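Local coordinates for HTH cro/C1-type domain-containing protein (Pseudomonas aeruginosa, PDB 4O8B), which regulates transcription, controlling motility and biofilm formation through the small RNA rsmZ, and probably binds promoter DNA through a Cro/C1-type helix-turn-helix domain, at residues A[4-9]-A[37-42]; A[45-50]-A[59-64]. All blocks are in the same frame, centred on the assembly; numbering follows the deposited sequence.

Contact 1 of 2, residues A[4-9]-A[37-42]; sequences TRLKAA and QYERER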
loop_
_atom_site.group_PDB
_atom_site.type_symbol
_atom_site.label_atom_id
_atom_site.label_comp_id
_atom_site.label_asym_id
_atom_site.label_seq_id
_atom_site.Cartn_x
_atom_site.Cartn_y
_atom_site.Cartn_z
ATOM N N THR A 4 -3.714 3.747 12.250
ATOM C CA THR A 4 -5.128 3.901 11.921
ATOM C C THR A 4 -5.619 2.771 11.019
ATOM O O THR A 4 -6.645 2.155 11.289
ATOM C CB THR A 4 -5.398 5.247 11.214
ATOM O OG1 THR A 4 -4.498 5.393 10.110
ATOM C CG2 THR A 4 -5.214 6.403 12.181
ATOM N N ARG A 5 -4.873 2.508 9.954
ATOM C CA ARG A 5 -5.233 1.451 9.005
ATOM C C ARG A 5 -5.240 0.091 9.690
ATOM O O ARG A 5 -6.108 -0.740 9.429
ATOM C CB ARG A 5 -4.238 1.435 7.845
ATOM C CG ARG A 5 -4.103 2.775 7.129
ATOM C CD ARG A 5 -5.334 3.095 6.296
ATOM N NE ARG A 5 -5.283 4.456 5.764
ATOM C CZ ARG A 5 -6.081 5.446 6.165
ATOM N NH1 ARG A 5 -6.987 5.230 7.111
ATOM N NH2 ARG A 5 -5.945 6.655 5.639
ATOM N N LEU A 6 -4.269 -0.132 10.570
ATOM C CA LEU A 6 -4.175 -1.393 11.295
ATOM C C LEU A 6 -5.351 -1.531 12.258
ATOM O O LEU A 6 -5.941 -2.598 12.387
ATOM C CB LEU A 6 -2.855 -1.462 12.068
ATOM C CG LEU A 6 -2.611 -2.719 12.914
ATOM C CD1 LEU A 6 -2.410 -3.932 12.011
ATOM C CD2 LEU A 6 -1.387 -2.501 13.785
ATOM N N LYS A 7 -5.692 -0.436 12.933
ATOM C CA LYS A 7 -6.798 -0.434 13.876
ATOM C C LYS A 7 -8.116 -0.567 13.121
ATOM O O LYS A 7 -8.996 -1.346 13.511
ATOM C CB LYS A 7 -6.803 0.866 14.694
ATOM C CG LYS A 7 -7.716 0.824 15.917
ATOM C CD LYS A 7 -7.746 2.166 16.643
ATOM C CE LYS A 7 -6.389 2.527 17.235
ATOM N NZ LYS A 7 -5.986 1.595 18.331
ATOM N N ALA A 8 -8.248 0.193 12.038
ATOM C CA ALA A 8 -9.455 0.169 11.217
ATOM C C ALA A 8 -9.675 -1.214 10.619
ATOM O O ALA A 8 -10.812 -1.653 10.453
ATOM C CB ALA A 8 -9.346 1.207 10.111
ATOM N N ALA A 9 -8.577 -1.899 10.294
ATOM C CA ALA A 9 -8.650 -3.227 9.704
ATOM C C ALA A 9 -8.971 -4.282 10.757
ATOM O O ALA A 9 -9.526 -5.336 10.435
ATOM C CB ALA A 9 -7.335 -3.556 9.018
ATOM N N GLN A 37 1.289 -1.219 20.591
ATOM C CA GLN A 37 2.505 -0.526 20.170
ATOM C C GLN A 37 2.481 -0.324 18.657
ATOM O O GLN A 37 2.882 0.727 18.159
ATOM C CB GLN A 37 3.744 -1.329 20.564
ATOM C CG GLN A 37 4.045 -1.328 22.058
ATOM C CD GLN A 37 4.367 0.061 22.582
ATOM O OE1 GLN A 37 3.546 0.978 22.508
ATOM N NE2 GLN A 37 5.566 0.225 23.127
ATOM N N TYR A 38 2.008 -1.335 17.927
ATOM C CA TYR A 38 1.929 -1.247 16.479
ATOM C C TYR A 38 0.904 -0.197 16.052
ATOM O O TYR A 38 1.197 0.680 15.234
ATOM C CB TYR A 38 1.533 -2.591 15.860
ATOM C CG TYR A 38 2.631 -3.630 15.795
ATOM C CD1 TYR A 38 3.976 -3.258 15.704
ATOM C CD2 TYR A 38 2.324 -4.991 15.776
ATOM C CE1 TYR A 38 4.981 -4.212 15.570
ATOM C CE2 TYR A 38 3.324 -5.956 15.638
ATOM C CZ TYR A 38 4.648 -5.562 15.549
ATOM O OH TYR A 38 5.634 -6.510 15.407
ATOM N N GLU A 39 -0.301 -0.297 16.611
ATOM C CA GLU A 39 -1.376 0.629 16.283
ATOM C C GLU A 39 -1.069 2.054 16.729
ATOM O O GLU A 39 -1.666 3.012 16.236
ATOM C CB GLU A 39 -2.682 0.157 16.922
ATOM C CG GLU A 39 -3.081 -1.250 16.510
ATOM C CD GLU A 39 -4.464 -1.626 16.988
ATOM O OE1 GLU A 39 -5.018 -2.623 16.477
ATOM O OE2 GLU A 39 -5.005 -0.936 17.882
ATOM N N ARG A 40 -0.138 2.189 17.668
ATOM C CA ARG A 40 0.253 3.504 18.165
ATOM C C ARG A 40 1.440 3.964 17.329
ATOM O O ARG A 40 1.857 5.117 17.393
ATOM C CB ARG A 40 0.661 3.417 19.638
ATOM C CG ARG A 40 0.745 4.763 20.334
ATOM C CD ARG A 40 -0.639 5.265 20.718
ATOM N NE ARG A 40 -1.238 4.439 21.763
ATOM C CZ ARG A 40 -0.761 4.340 23.001
ATOM N NH1 ARG A 40 0.325 5.019 23.352
ATOM N NH2 ARG A 40 -1.370 3.566 23.892
ATOM N N GLU A 41 1.973 3.033 16.546
ATOM C CA GLU A 41 3.120 3.284 15.685
ATOM C C GLU A 41 4.394 3.466 16.496
ATOM O O GLU A 41 5.406 3.959 15.990
ATOM C CB GLU A 41 2.869 4.508 14.799
ATOM C CG GLU A 41 1.608 4.399 13.957
ATOM C CD GLU A 41 1.610 5.351 12.783
ATOM O OE1 GLU A 41 2.361 6.349 12.824
ATOM O OE2 GLU A 41 0.849 5.114 11.822
ATOM N N ARG A 42 4.337 3.073 17.765
ATOM C CA ARG A 42 5.480 3.149 18.658
ATOM C C ARG A 42 6.418 2.011 18.270
ATOM O O ARG A 42 7.598 2.001 18.633
ATOM C CB ARG A 42 5.056 2.976 20.115
ATOM C CG ARG A 42 4.449 4.204 20.770
ATOM C CD ARG A 42 5.278 4.638 21.978
ATOM N NE ARG A 42 4.477 5.331 22.987
ATOM C CZ ARG A 42 3.736 4.715 23.908
ATOM N NH1 ARG A 42 3.709 3.389 23.967
ATOM N NH2 ARG A 42 3.042 5.426 24.787
HETATM O O HOH W 1 -1.685 6.482 12.547
#
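Glu-39 lies across Leu-6 and Lys-7 at about a right angle to both side chains, offering its methylene to the leucine and its carboxylate to the lysine. The tight part is apolar: Leu-6 CD2 sits 3.4 Å from Glu-39 CG and 3.6 Å from Tyr-38 CB. With chi1 at 179° Leu-6 turns its CG from the backbone N, which sends the CD2 branch toward helix 28-39. The Tyr-38 ring leads away from helix 3-13, and its CB alone meets the leucine. On the Lys-7 flank the chain bends at chi3 and chi4, folding back to bring NZ to 2.8 Å from Glu-39 OE2 in a salt bridge. NZ meets that oxygen on its anti side, 35° out of the carboxylate plane. Arg-10 NE forms a salt bridge with Glu-39 OE1 and Gln-17 NE2 a hydrogen bond to OE2, so both oxygens of this buried carboxylate are held and its negative charge is probably well balanced. The solvent side is looser. There exposed Glu-41, at positive phi in the Schellman motif that ends helix 28-39, reaches Thr-4 N only through weak bonds to a water, although its OE2 also accepts from Gly-3 N. Thus the start of helix 3-13 packs on the end of helix 28-39 within the helix-turn-helix domain, while helix 47-57 covers Leu-6 with Leu-53 and Leu-57 and touches Tyr-38 through Thr-49.

Contact 2 of 2, residues A[45-50]-A[59-64]; sequences PNMRTS and VPMAYL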
loop_
_atom_site.group_PDB
_atom_site.type_symbol
_atom_site.label_atom_id
_atom_site.label_comp_id
_atom_site.label_asym_id
_atom_site.label_seq_id
_atom_site.Cartn_x
_atom_site.Cartn_y
_atom_site.Cartn_z
ATOM N N PRO A 45 6.040 -2.998 12.473
ATOM C CA PRO A 45 6.045 -4.406 12.047
ATOM C C PRO A 45 6.839 -4.592 10.755
ATOM O O PRO A 45 6.561 -3.941 9.747
ATOM C CB PRO A 45 4.565 -4.712 11.869
ATOM C CG PRO A 45 4.015 -3.397 11.406
ATOM C CD PRO A 45 4.696 -2.415 12.329
ATOM N N ASN A 46 7.837 -5.478 10.792
ATOM C CA ASN A 46 8.657 -5.732 9.617
ATOM C C ASN A 46 7.825 -6.379 8.512
ATOM O O ASN A 46 6.722 -6.863 8.759
ATOM C CB ASN A 46 9.843 -6.638 9.969
ATOM C CG ASN A 46 9.408 -8.000 10.473
ATOM O OD1 ASN A 46 8.415 -8.558 10.007
ATOM N ND2 ASN A 46 10.167 -8.555 11.412
ATOM N N MET A 47 8.359 -6.384 7.297
ATOM C CA MET A 47 7.661 -6.973 6.158
ATOM C C MET A 47 7.057 -8.348 6.440
ATOM O O MET A 47 5.907 -8.606 6.080
ATOM C CB MET A 47 8.585 -7.052 4.940
ATOM C CG MET A 47 8.751 -5.725 4.206
ATOM S SD MET A 47 7.166 -4.956 3.783
ATOM C CE MET A 47 7.029 -5.407 2.048
ATOM N N ARG A 48 7.818 -9.227 7.081
ATOM C CA ARG A 48 7.313 -10.569 7.395
ATOM C C ARG A 48 6.033 -10.463 8.219
ATOM O O ARG A 48 5.015 -11.050 7.876
ATOM C CB ARG A 48 8.357 -11.367 8.193
ATOM C CG ARG A 48 8.851 -12.634 7.487
ATOM C CD ARG A 48 9.866 -13.389 8.350
ATOM N NE ARG A 48 9.392 -14.700 8.801
ATOM C CZ ARG A 48 8.313 -14.896 9.567
ATOM N NH1 ARG A 48 7.579 -13.865 9.972
ATOM N NH2 ARG A 48 7.975 -16.127 9.929
ATOM N N THR A 49 6.102 -9.706 9.317
ATOM C CA THR A 49 4.963 -9.523 10.196
ATOM C C THR A 49 3.818 -8.819 9.472
ATOM O O THR A 49 2.638 -9.118 9.710
ATOM C CB THR A 49 5.346 -8.699 11.436
ATOM O OG1 THR A 49 6.435 -9.339 12.109
ATOM C CG2 THR A 49 4.172 -8.587 12.392
ATOM N N SER A 50 4.156 -7.881 8.598
ATOM C CA SER A 50 3.149 -7.144 7.841
ATOM C C SER A 50 2.322 -8.096 6.988
ATOM O O SER A 50 1.102 -7.960 6.889
ATOM C CB SER A 50 3.815 -6.101 6.939
ATOM O OG SER A 50 4.485 -5.116 7.707
ATOM N N VAL A 59 -7.008 -8.039 4.503
ATOM C CA VAL A 59 -6.923 -6.789 3.755
ATOM C C VAL A 59 -5.589 -6.704 3.036
ATOM O O VAL A 59 -4.579 -7.237 3.511
ATOM C CB VAL A 59 -7.069 -5.553 4.675
ATOM C CG1 VAL A 59 -8.509 -5.410 5.126
ATOM C CG2 VAL A 59 -6.145 -5.698 5.881
ATOM N N PRO A 60 -5.557 -6.041 1.868
ATOM C CA PRO A 60 -4.313 -5.897 1.103
ATOM C C PRO A 60 -3.245 -5.195 1.933
ATOM O O PRO A 60 -3.526 -4.205 2.602
ATOM C CB PRO A 60 -4.747 -5.065 -0.099
ATOM C CG PRO A 60 -6.168 -5.470 -0.288
ATOM C CD PRO A 60 -6.691 -5.472 1.125
ATOM N N MET A 61 -2.028 -5.718 1.885
ATOM C CA MET A 61 -0.925 -5.121 2.629
ATOM C C MET A 61 -0.837 -3.634 2.324
ATOM O O MET A 61 -0.530 -2.824 3.204
ATOM C CB MET A 61 0.395 -5.803 2.255
ATOM C CG MET A 61 1.628 -4.999 2.635
ATOM S SD MET A 61 3.157 -5.780 2.107
ATOM C CE MET A 61 3.477 -6.861 3.480
ATOM N N ALA A 62 -1.111 -3.282 1.067
ATOM C CA ALA A 62 -1.059 -1.893 0.632
ATOM C C ALA A 62 -1.955 -0.993 1.482
ATOM O O ALA A 62 -1.582 0.133 1.804
ATOM C CB ALA A 62 -1.471 -1.798 -0.834
ATOM N N TYR A 63 -3.133 -1.498 1.837
ATOM C CA TYR A 63 -4.074 -0.739 2.645
ATOM C C TYR A 63 -3.422 -0.244 3.936
ATOM O O TYR A 63 -3.564 0.925 4.308
ATOM C CB TYR A 63 -5.290 -1.599 2.995
ATOM C CG TYR A 63 -6.253 -0.934 3.950
ATOM C CD1 TYR A 63 -6.987 0.185 3.561
ATOM C CD2 TYR A 63 -6.384 -1.384 5.268
ATOM C CE1 TYR A 63 -7.865 0.818 4.450
ATOM C CE2 TYR A 63 -7.254 -0.762 6.161
ATOM C CZ TYR A 63 -7.974 0.350 5.749
ATOM O OH TYR A 63 -8.826 0.975 6.626
ATOM N N LEU A 64 -2.719 -1.146 4.610
ATOM C CA LEU A 64 -2.047 -0.817 5.869
ATOM C C LEU A 64 -0.931 0.204 5.676
ATOM O O LEU A 64 -0.384 0.729 6.646
ATOM C CB LEU A 64 -1.489 -2.094 6.493
ATOM C CG LEU A 64 -2.536 -3.183 6.766
ATOM C CD1 LEU A 64 -1.851 -4.505 7.068
ATOM C CD2 LEU A 64 -3.426 -2.757 7.919
#
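Met-61 reaches across to helix 47-57 and lays its terminal methyl against Ser-50, with CE 3.6 Å from Ser-50 CB. The Met-61 chain leaves the backbone with CG opposite N and stays extended through chi2, and only the turn at chi3 (-86°) lays CE on the serine. Met-47 approaches Met-61 by a different shape: bent at chi2 and chi3, it crosses at about a right angle and puts CE 3.9 Å from Met-61 SD. The contact is wholly apolar, joining the first turn of helix 47-57, a later helix of the Cro/C1-type helix-turn-helix domain, to the loop leading on to helix 69-79. That first turn is N-capped by Asn-46, whose chi1 of 62° swings OD1 back over the helix start. Thr-49 N gives OD1 a nearly straight bond of 2.7 Å, lying almost along the C=O axis. Thr-49 OG1 donates to the same oxygen at 3.0 Å, from 49° above the carbonyl plane, so two bonds fix the cap. Ser-50 OG is hydrogen-bonded to Tyr-65 OH. From the second subunit, Leu-2 packs on Met-47 and Pro-67 on Met-61.

In the fold
From the N terminus, helix 3-13 supplies the first side of contact 1, and the chain then passes through helix 17-22 and into helix 28-39, whose end returns to close a mostly helical loop of 27 residues. Contact 2 opens only after this, at the start of helix 47-57, and closes a shorter loop of eight residues when the segment 59-64 comes back past that start. The two are therefore in series and neither nest nor cross. Their centres lie 11 Å apart, and they touch directly: Tyr-38 CE1 packs 3.5 Å from Pro-45 N, and Ala-8 CB 3.5 Å from Tyr-63 OH. Contact 1 joins helix 3-13 to helix 28-39, contact 2 joins helix 47-57 to the loop before helix 69-79, and the touching residues link the two pairs.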